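Local structure of intestinal fatty acid binding protein (Rattus norvegicus, 1ICM) at residues A[13-21]-A[117-125]; A[82-91]-A[101-109]. The protein binds long-chain fatty acids such as myristate inside a beta-barrel and probably serves their uptake and transport in intestinal cells. All blocks are in the same frame, centred on the assembly; numbering follows the deposited sequence.

Interaction 1: residues A[13-21]-A[117-125]; sequences NYEKFMEKM and YTYEGVEAK. With MYR (myristic acid), chain B.
F17 projects from helix 14-21 onto the hairpin 117-125 and carries the close-packed part of the contact. Its CG lies anti to the backbone N (chi1 174°), which lowers the ring onto the strands: CE2 meets Y119 CB at 3.4 Å and also touches Y117 CB, while F17 CB rests on A124 CB at 3.5 Å. The F17 and Y117 rings meet obliquely, their planes 36° apart. One turn further along the helix, M21 SD sits 3.6 Å from the centroid of the Y119 ring, a Met-aromatic contact over the face; E120 CG lies over the opposite face, so the ring is sandwiched. In the fatty-acid binding protein fold this helix belongs to the helix-turn-helix lid that closes one end of the barrel, and the inner side of the contact touches the ligand: Y117 lays a ring face against myristate C9 and C10, and Y14 OH approaches C12. A water bonds to the hydroxyls of both tyrosines. Cutting F17 back to alanine would probably leave a gap between the helix and the CB atoms of Y117 and Y119. Toward solvent the contact thins out. N13 ND2 gives a nearly straight bond to E123 O (2.8 Å), whereas K20 lays its methylenes along Y119 CD2, V122 CG2 and E120 CB, its NZ 5.9 Å from E120 OE1.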
loop_
_atom_site.group_PDB
_atom_site.type_symbol
_atom_site.label_atom_id
_atom_site.label_comp_id
_atom_site.label_asym_id
_atom_site.label_seq_id
_atom_site.Cartn_x
_atom_site.Cartn_y
_atom_site.Cartn_z
ATOM N N ASN A 13 -2.060 3.786 -13.803
ATOM C CA ASN A 13 -1.423 5.079 -13.575
ATOM C C ASN A 13 -0.351 5.094 -12.524
ATOM O O ASN A 13 -0.085 6.123 -11.896
ATOM C CB ASN A 13 -2.527 6.053 -13.162
ATOM C CG ASN A 13 -2.256 7.481 -13.577
ATOM O OD1 ASN A 13 -1.754 7.767 -14.688
ATOM N ND2 ASN A 13 -2.604 8.378 -12.650
ATOM N N TYR A 14 0.318 3.951 -12.272
ATOM C CA TYR A 14 1.319 3.888 -11.239
ATOM C C TYR A 14 2.585 4.712 -11.519
ATOM O O TYR A 14 3.213 5.312 -10.626
ATOM C CB TYR A 14 1.554 2.376 -10.967
ATOM C CG TYR A 14 2.332 2.123 -9.710
ATOM C CD1 TYR A 14 2.029 2.806 -8.530
ATOM C CD2 TYR A 14 3.377 1.202 -9.660
ATOM C CE1 TYR A 14 2.710 2.585 -7.330
ATOM C CE2 TYR A 14 4.056 0.957 -8.470
ATOM C CZ TYR A 14 3.748 1.647 -7.295
ATOM O OH TYR A 14 4.420 1.376 -6.116
ATOM N N GLU A 15 3.018 4.740 -12.767
ATOM C CA GLU A 15 4.219 5.524 -12.990
ATOM C C GLU A 15 4.011 7.007 -12.772
ATOM O O GLU A 15 4.892 7.620 -12.214
ATOM C CB GLU A 15 4.872 5.316 -14.377
ATOM C CG GLU A 15 5.623 3.963 -14.494
ATOM C CD GLU A 15 6.149 3.706 -15.881
ATOM O OE1 GLU A 15 6.655 4.589 -16.550
ATOM O OE2 GLU A 15 5.978 2.458 -16.291
ATOM N N LYS A 16 2.874 7.573 -13.203
ATOM C CA LYS A 16 2.593 8.994 -13.012
ATOM C C LYS A 16 2.512 9.265 -11.518
ATOM O O LYS A 16 2.986 10.279 -11.000
ATOM C CB LYS A 16 1.278 9.375 -13.663
ATOM C CG LYS A 16 1.440 9.912 -15.077
ATOM C CD LYS A 16 2.166 11.259 -15.142
ATOM C CE LYS A 16 2.635 11.692 -16.532
ATOM N NZ LYS A 16 3.797 12.608 -16.548
ATOM N N PHE A 17 1.924 8.324 -10.786
ATOM C CA PHE A 17 1.825 8.502 -9.344
ATOM C C PHE A 17 3.209 8.555 -8.714
ATOM O O PHE A 17 3.520 9.394 -7.851
ATOM C CB PHE A 17 0.939 7.381 -8.729
ATOM C CG PHE A 17 0.926 7.434 -7.222
ATOM C CD1 PHE A 17 1.909 6.827 -6.448
ATOM C CD2 PHE A 17 -0.085 8.141 -6.571
ATOM C CE1 PHE A 17 1.889 6.889 -5.058
ATOM C CE2 PHE A 17 -0.115 8.247 -5.181
ATOM C CZ PHE A 17 0.881 7.633 -4.430
ATOM N N MET A 18 4.097 7.634 -9.166
ATOM C CA MET A 18 5.447 7.645 -8.602
ATOM C C MET A 18 6.228 8.911 -8.979
ATOM O O MET A 18 7.011 9.410 -8.184
ATOM C CB MET A 18 6.251 6.432 -9.101
ATOM C CG MET A 18 5.758 5.174 -8.404
ATOM S SD MET A 18 6.815 3.718 -8.705
ATOM C CE MET A 18 6.124 3.192 -10.283
ATOM N N GLU A 19 5.991 9.425 -10.175
ATOM C CA GLU A 19 6.655 10.665 -10.618
ATOM C C GLU A 19 6.303 11.814 -9.671
ATOM O O GLU A 19 7.151 12.585 -9.242
ATOM C CB GLU A 19 6.178 11.025 -12.032
ATOM C CG GLU A 19 6.716 12.336 -12.620
ATOM C CD GLU A 19 6.367 12.447 -14.096
ATOM O OE1 GLU A 19 5.134 12.866 -14.301
ATOM O OE2 GLU A 19 7.118 12.156 -15.012
ATOM N N LYS A 20 5.027 11.920 -9.297
ATOM C CA LYS A 20 4.559 12.951 -8.375
ATOM C C LYS A 20 5.201 12.920 -6.994
ATOM O O LYS A 20 5.450 13.947 -6.351
ATOM C CB LYS A 20 3.042 12.831 -8.244
ATOM C CG LYS A 20 2.310 14.106 -7.853
ATOM C CD LYS A 20 2.155 15.142 -8.956
ATOM C CE LYS A 20 1.523 16.428 -8.429
ATOM N NZ LYS A 20 1.268 17.377 -9.517
ATOM N N MET A 21 5.469 11.702 -6.523
ATOM C CA MET A 21 6.082 11.409 -5.237
ATOM C C MET A 21 7.551 11.771 -5.232
ATOM O O MET A 21 8.128 11.830 -4.152
ATOM C CB MET A 21 5.926 9.926 -4.834
ATOM C CG MET A 21 4.465 9.618 -4.482
ATOM S SD MET A 21 4.043 10.046 -2.768
ATOM C CE MET A 21 5.313 9.085 -1.892
ATOM N N TYR A 117 -4.555 4.483 -4.336
ATOM C CA TYR A 117 -3.872 5.559 -3.625
ATOM C C TYR A 117 -4.212 6.919 -4.276
ATOM O O TYR A 117 -4.422 7.039 -5.493
ATOM C CB TYR A 117 -2.318 5.482 -3.738
ATOM C CG TYR A 117 -1.632 4.130 -3.585
ATOM C CD1 TYR A 117 -1.773 3.397 -2.403
ATOM C CD2 TYR A 117 -0.817 3.611 -4.594
ATOM C CE1 TYR A 117 -1.141 2.163 -2.233
ATOM C CE2 TYR A 117 -0.160 2.386 -4.430
ATOM C CZ TYR A 117 -0.337 1.650 -3.254
ATOM O OH TYR A 117 0.282 0.429 -3.079
ATOM N N THR A 118 -4.147 7.967 -3.469
ATOM C CA THR A 118 -4.289 9.315 -4.012
ATOM C C THR A 118 -3.226 10.195 -3.336
ATOM O O THR A 118 -2.959 10.109 -2.134
ATOM C CB THR A 118 -5.668 10.008 -3.813
ATOM O OG1 THR A 118 -5.948 10.035 -2.423
ATOM C CG2 THR A 118 -6.789 9.278 -4.550
ATOM N N TYR A 119 -2.656 11.072 -4.151
ATOM C CA TYR A 119 -1.646 11.987 -3.656
ATOM C C TYR A 119 -1.576 13.214 -4.581
ATOM O O TYR A 119 -1.443 13.064 -5.810
ATOM C CB TYR A 119 -0.261 11.305 -3.636
ATOM C CG TYR A 119 0.865 12.222 -3.200
ATOM C CD1 TYR A 119 1.064 12.542 -1.854
ATOM C CD2 TYR A 119 1.787 12.677 -4.135
ATOM C CE1 TYR A 119 2.095 13.346 -1.363
ATOM C CE2 TYR A 119 2.845 13.464 -3.665
ATOM C CZ TYR A 119 2.986 13.819 -2.321
ATOM O OH TYR A 119 4.048 14.592 -1.903
ATOM N N GLU A 120 -1.763 14.398 -3.980
ATOM C CA GLU A 120 -1.697 15.672 -4.653
ATOM C C GLU A 120 -2.480 15.714 -5.912
ATOM O O GLU A 120 -2.004 16.212 -6.915
ATOM C CB GLU A 120 -0.245 16.011 -4.982
ATOM C CG GLU A 120 0.543 16.357 -3.719
ATOM C CD GLU A 120 0.024 17.644 -3.140
ATOM O OE1 GLU A 120 0.362 18.678 -3.883
ATOM O OE2 GLU A 120 -0.627 17.707 -2.109
ATOM N N GLY A 121 -3.673 15.141 -5.895
ATOM C CA GLY A 121 -4.464 15.173 -7.116
ATOM C C GLY A 121 -4.267 14.060 -8.138
ATOM O O GLY A 121 -4.900 14.085 -9.212
ATOM N N VAL A 122 -3.425 13.060 -7.806
ATOM C CA VAL A 122 -3.221 11.963 -8.753
ATOM C C VAL A 122 -3.638 10.676 -8.029
ATOM O O VAL A 122 -3.373 10.505 -6.821
ATOM C CB VAL A 122 -1.721 11.819 -9.059
ATOM C CG1 VAL A 122 -1.514 10.718 -10.093
ATOM C CG2 VAL A 122 -1.243 13.146 -9.648
ATOM N N GLU A 123 -4.288 9.835 -8.829
ATOM C CA GLU A 123 -4.782 8.549 -8.318
ATOM C C GLU A 123 -4.013 7.414 -9.001
ATOM O O GLU A 123 -3.647 7.519 -10.177
ATOM C CB GLU A 123 -6.262 8.423 -8.782
ATOM C CG GLU A 123 -7.013 7.149 -8.331
ATOM C CD GLU A 123 -8.276 6.881 -9.139
ATOM O OE1 GLU A 123 -8.702 7.550 -10.062
ATOM O OE2 GLU A 123 -8.915 5.822 -8.744
ATOM N N ALA A 124 -3.810 6.311 -8.283
ATOM C CA ALA A 124 -3.156 5.151 -8.889
ATOM C C ALA A 124 -3.790 3.916 -8.257
ATOM O O ALA A 124 -4.280 3.976 -7.129
ATOM C CB ALA A 124 -1.680 5.060 -8.533
ATOM N N LYS A 125 -3.759 2.772 -8.939
ATOM C CA LYS A 125 -4.245 1.534 -8.342
ATOM C C LYS A 125 -3.242 0.409 -8.647
ATOM O O LYS A 125 -2.547 0.386 -9.705
ATOM C CB LYS A 125 -5.509 1.025 -9.001
ATOM C CG LYS A 125 -6.598 2.057 -9.142
ATOM C CD LYS A 125 -7.926 1.337 -9.016
ATOM C CE LYS A 125 -9.011 1.945 -9.884
ATOM N NZ LYS A 125 -9.244 3.376 -9.653
HETATM C C1 MYR B . 0.367 -1.622 4.918
HETATM O O1 MYR B . 0.726 -2.628 4.193
HETATM O O2 MYR B . -0.749 -1.556 5.366
HETATM C C2 MYR B . 1.445 -0.572 5.163
HETATM C C3 MYR B . 1.129 0.809 4.621
HETATM C C4 MYR B . 0.977 0.874 3.105
HETATM C C5 MYR B . 0.728 2.276 2.546
HETATM C C6 MYR B . 0.982 2.307 1.038
HETATM C C7 MYR B . 1.557 3.606 0.493
HETATM C C8 MYR B . 2.670 3.309 -0.509
HETATM C C9 MYR B . 2.547 4.140 -1.766
HETATM C C10 MYR B . 3.258 3.536 -2.965
HETATM C C11 MYR B . 4.645 4.123 -3.132
HETATM C C12 MYR B . 5.579 3.381 -4.071
HETATM C C13 MYR B . 6.953 4.031 -4.040
HETATM C C14 MYR B . 7.925 3.537 -5.097
HETATM O O HOH W 1 2.916 -0.199 -4.074
HETATM O O HOH W 2 6.208 14.999 -3.753
#

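Interaction 2: residues A[82-91]-A[101-109]; sequences WTMEGNKLVG and ELIAVREIS. With MYR (myristic acid), chain B.
L89 and G91 pair with R106 and A104 as antiparallel hydrogen-bonded pairs on either side of the non-hydrogen-bonded pair V90-V105, the strands 88-91 and 101-109 running at 169° to each other. The shortest of the four backbone bonds, G91 N to A104 O, spans 2.6 Å. G91 also makes room for W82: the indole lies with one face against G91 CA, and a side chain at that position would collide with its CE3. W82 reaches across strand 88-91 to place CH2 3.9 Å from A104 CB. On the other side of the indole, R106 NH1 lies near the rim, 3.4 Å from W82 CZ2, which sits over the guanidinium face, the planes 14° apart. With its chain straight as far as NE, the arginine carries its flat end to the myristate carboxylate inside the barrel, where NH2 binds O1 and NH1 binds O2, each at 2.8 Å. W82 NE1 adds a weak bond to O2, and Q115 takes up R106 NE. Beyond the L89-R106 pair the K88 and E107 side chains extend alongside each other, but K88 NZ stays 4.6 Å from E107 OE1. At the head group the R106 guanidinium is held by carboxylate, glutamine and indole together, consistent with a buried ion pair that fixes the fatty acid; the arginine's charge would be expected to favour the ionised carboxylate.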
loop_
_atom_site.group_PDB
_atom_site.type_symbol
_atom_site.label_atom_id
_atom_site.label_comp_id
_atom_site.label_asym_id
_atom_site.label_seq_id
_atom_site.Cartn_x
_atom_site.Cartn_y
_atom_site.Cartn_z
ATOM N N TRP A 82 -4.952 3.020 9.809
ATOM C CA TRP A 82 -5.881 2.322 8.971
ATOM C C TRP A 82 -7.137 2.139 9.852
ATOM O O TRP A 82 -7.056 1.849 11.069
ATOM C CB TRP A 82 -5.390 0.869 8.677
ATOM C CG TRP A 82 -4.360 0.669 7.596
ATOM C CD1 TRP A 82 -3.054 0.351 7.790
ATOM C CD2 TRP A 82 -4.566 0.747 6.172
ATOM N NE1 TRP A 82 -2.457 0.269 6.550
ATOM C CE2 TRP A 82 -3.336 0.493 5.548
ATOM C CE3 TRP A 82 -5.672 1.010 5.365
ATOM C CZ2 TRP A 82 -3.210 0.459 4.161
ATOM C CZ3 TRP A 82 -5.575 0.997 3.985
ATOM C CH2 TRP A 82 -4.330 0.729 3.408
ATOM N N THR A 83 -8.299 2.219 9.207
ATOM C CA THR A 83 -9.516 1.947 9.973
ATOM C C THR A 83 -10.447 1.140 9.100
ATOM O O THR A 83 -10.360 1.236 7.879
ATOM C CB THR A 83 -10.270 3.220 10.395
ATOM O OG1 THR A 83 -10.495 4.025 9.245
ATOM C CG2 THR A 83 -9.460 3.962 11.443
ATOM N N MET A 84 -11.365 0.360 9.697
ATOM C CA MET A 84 -12.301 -0.409 8.865
ATOM C C MET A 84 -13.563 0.401 8.613
ATOM O O MET A 84 -14.226 0.789 9.582
ATOM C CB MET A 84 -12.683 -1.725 9.545
ATOM C CG MET A 84 -13.610 -2.538 8.657
ATOM S SD MET A 84 -12.745 -3.685 7.551
ATOM C CE MET A 84 -12.126 -4.858 8.786
ATOM N N GLU A 85 -13.866 0.664 7.344
ATOM C CA GLU A 85 -15.053 1.423 6.971
ATOM C C GLU A 85 -15.921 0.543 6.136
ATOM O O GLU A 85 -15.604 0.347 4.967
ATOM C CB GLU A 85 -14.858 2.557 5.971
ATOM C CG GLU A 85 -15.095 3.928 6.592
ATOM C CD GLU A 85 -13.881 4.321 7.376
ATOM O OE1 GLU A 85 -13.661 3.490 8.369
ATOM O OE2 GLU A 85 -13.191 5.294 7.108
ATOM N N GLY A 86 -17.005 0.053 6.724
ATOM C CA GLY A 86 -17.831 -0.844 5.976
ATOM C C GLY A 86 -16.961 -2.077 5.838
ATOM O O GLY A 86 -16.440 -2.653 6.804
ATOM N N ASN A 87 -16.806 -2.463 4.584
ATOM C CA ASN A 87 -16.011 -3.611 4.237
ATOM C C ASN A 87 -14.603 -3.280 3.796
ATOM O O ASN A 87 -13.814 -4.169 3.501
ATOM C CB ASN A 87 -16.734 -4.362 3.107
ATOM C CG ASN A 87 -17.513 -5.475 3.763
ATOM O OD1 ASN A 87 -16.917 -6.427 4.310
ATOM N ND2 ASN A 87 -18.841 -5.340 3.732
ATOM N N LYS A 88 -14.322 -1.994 3.705
ATOM C CA LYS A 88 -13.027 -1.523 3.268
ATOM C C LYS A 88 -12.120 -1.088 4.393
ATOM O O LYS A 88 -12.557 -0.707 5.482
ATOM C CB LYS A 88 -13.194 -0.204 2.523
ATOM C CG LYS A 88 -14.188 -0.156 1.376
ATOM C CD LYS A 88 -14.407 1.284 0.916
ATOM C CE LYS A 88 -14.764 1.331 -0.571
ATOM N NZ LYS A 88 -15.273 2.630 -1.061
ATOM N N LEU A 89 -10.821 -1.093 4.055
ATOM C CA LEU A 89 -9.821 -0.558 4.973
ATOM C C LEU A 89 -9.468 0.808 4.349
ATOM O O LEU A 89 -9.187 0.870 3.129
ATOM C CB LEU A 89 -8.573 -1.433 5.130
ATOM C CG LEU A 89 -8.740 -2.645 6.031
ATOM C CD1 LEU A 89 -7.485 -3.523 5.923
ATOM C CD2 LEU A 89 -8.807 -2.110 7.453
ATOM N N VAL A 90 -9.531 1.881 5.157
ATOM C CA VAL A 90 -9.244 3.230 4.682
ATOM C C VAL A 90 -8.040 3.683 5.458
ATOM O O VAL A 90 -8.087 3.557 6.683
ATOM C CB VAL A 90 -10.460 4.137 4.895
ATOM C CG1 VAL A 90 -10.115 5.599 4.574
ATOM C CG2 VAL A 90 -11.609 3.674 3.991
ATOM N N GLY A 91 -6.984 4.101 4.731
ATOM C CA GLY A 91 -5.762 4.505 5.364
ATOM C C GLY A 91 -5.512 5.998 5.139
ATOM O O GLY A 91 -5.495 6.473 4.004
ATOM N N GLU A 101 -0.702 14.919 2.437
ATOM C CA GLU A 101 -1.585 13.787 2.687
ATOM C C GLU A 101 -1.603 12.757 1.577
ATOM O O GLU A 101 -1.647 13.046 0.372
ATOM C CB GLU A 101 -3.004 14.355 2.949
ATOM C CG GLU A 101 -4.142 13.330 3.000
ATOM C CD GLU A 101 -5.501 13.964 2.858
ATOM O OE1 GLU A 101 -5.766 14.335 1.619
ATOM O OE2 GLU A 101 -6.250 14.114 3.806
ATOM N N LEU A 102 -1.642 11.503 2.047
ATOM C CA LEU A 102 -1.704 10.366 1.128
ATOM C C LEU A 102 -2.780 9.434 1.684
ATOM O O LEU A 102 -2.723 9.019 2.852
ATOM C CB LEU A 102 -0.349 9.611 1.099
ATOM C CG LEU A 102 -0.189 8.514 0.021
ATOM C CD1 LEU A 102 1.298 8.163 -0.125
ATOM C CD2 LEU A 102 -0.969 7.261 0.475
ATOM N N ILE A 103 -3.739 9.158 0.841
ATOM C CA ILE A 103 -4.829 8.267 1.257
ATOM C C ILE A 103 -4.711 6.917 0.565
ATOM O O ILE A 103 -4.442 6.860 -0.646
ATOM C CB ILE A 103 -6.139 8.823 0.666
ATOM C CG1 ILE A 103 -6.435 10.196 1.247
ATOM C CG2 ILE A 103 -7.293 7.874 1.034
ATOM C CD1 ILE A 103 -6.420 10.248 2.759
ATOM N N ALA A 104 -4.999 5.842 1.288
ATOM C CA ALA A 104 -4.974 4.547 0.619
ATOM C C ALA A 104 -6.228 3.759 1.007
ATOM O O ALA A 104 -6.684 3.840 2.152
ATOM C CB ALA A 104 -3.730 3.735 0.963
ATOM N N VAL A 105 -6.715 2.978 0.062
ATOM C CA VAL A 105 -7.883 2.142 0.314
ATOM C C VAL A 105 -7.625 0.719 -0.177
ATOM O O VAL A 105 -7.072 0.521 -1.254
ATOM C CB VAL A 105 -9.073 2.643 -0.519
ATOM C CG1 VAL A 105 -10.352 1.820 -0.272
ATOM C CG2 VAL A 105 -9.281 4.134 -0.276
ATOM N N ARG A 106 -8.060 -0.240 0.626
ATOM C CA ARG A 106 -7.956 -1.648 0.273
ATOM C C ARG A 106 -9.388 -2.180 0.258
ATOM O O ARG A 106 -10.134 -2.029 1.212
ATOM C CB ARG A 106 -7.228 -2.480 1.307
ATOM C CG ARG A 106 -5.723 -2.361 1.167
ATOM C CD ARG A 106 -5.022 -3.190 2.228
ATOM N NE ARG A 106 -3.590 -3.223 1.961
ATOM C CZ ARG A 106 -2.620 -3.147 2.858
ATOM N NH1 ARG A 106 -2.888 -2.960 4.154
ATOM N NH2 ARG A 106 -1.353 -3.204 2.443
ATOM N N GLU A 107 -9.760 -2.797 -0.846
ATOM C CA GLU A 107 -11.091 -3.364 -0.913
ATOM C C GLU A 107 -11.070 -4.623 -1.790
ATOM O O GLU A 107 -10.251 -4.734 -2.695
ATOM C CB GLU A 107 -12.020 -2.287 -1.467
ATOM C CG GLU A 107 -11.893 -2.185 -2.973
ATOM C CD GLU A 107 -12.634 -0.980 -3.489
ATOM O OE1 GLU A 107 -13.955 -1.110 -3.395
ATOM O OE2 GLU A 107 -12.009 -0.010 -3.934
ATOM N N ILE A 108 -11.951 -5.591 -1.517
ATOM C CA ILE A 108 -12.066 -6.823 -2.288
ATOM C C ILE A 108 -13.108 -6.665 -3.393
ATOM O O ILE A 108 -14.216 -6.138 -3.242
ATOM C CB ILE A 108 -12.569 -7.989 -1.418
ATOM C CG1 ILE A 108 -11.903 -8.159 -0.057
ATOM C CG2 ILE A 108 -12.535 -9.293 -2.223
ATOM C CD1 ILE A 108 -10.471 -8.629 -0.239
ATOM N N SER A 109 -12.848 -7.167 -4.560
ATOM C CA SER A 109 -13.795 -7.082 -5.633
ATOM C C SER A 109 -13.743 -8.464 -6.252
ATOM O O SER A 109 -12.824 -8.795 -7.001
ATOM C CB SER A 109 -13.333 -6.058 -6.648
ATOM O OG SER A 109 -13.868 -6.441 -7.891
HETATM C C1 MYR B . 0.367 -1.622 4.918
HETATM O O1 MYR B . 0.726 -2.628 4.193
HETATM O O2 MYR B . -0.749 -1.556 5.366
HETATM C C2 MYR B . 1.445 -0.572 5.163
HETATM C C3 MYR B . 1.129 0.809 4.621
HETATM C C4 MYR B . 0.977 0.874 3.105
HETATM C C5 MYR B . 0.728 2.276 2.546
HETATM C C6 MYR B . 0.982 2.307 1.038
HETATM C C7 MYR B . 1.557 3.606 0.493
HETATM C C8 MYR B . 2.670 3.309 -0.509
HETATM C C9 MYR B . 2.547 4.140 -1.766
HETATM C C10 MYR B . 3.258 3.536 -2.965
HETATM C C11 MYR B . 4.645 4.123 -3.132
HETATM C C12 MYR B . 5.579 3.381 -4.071
HETATM C C13 MYR B . 6.953 4.031 -4.040
HETATM C C14 MYR B . 7.925 3.537 -5.097
HETATM O O HOH W 3 -13.993 -4.994 0.690
#

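Interactions 1 and 2 lie about 17 Å apart, centre to centre, and grip the same myristate at different points: 13-21/117-125 meets its hydrocarbon tail, 82-91/101-109 its carboxylate. Each has a buried inner side and a more exposed outer one. Interaction 1 fastens a helix to a hairpin mainly through apolar and aromatic side chains, whereas interaction 2 joins neighbouring strands by backbone bonds and gathers its polar chemistry inside the barrel. Strands 101-109 and 112-119 link them as neighbours in the sheet: T118 N lies 3.0 Å from I103 O, probably hydrogen-bonded, and Y117 CD1 packs on A104 CB. Interaction 2 is nested within the chain loop that interaction 1 closes.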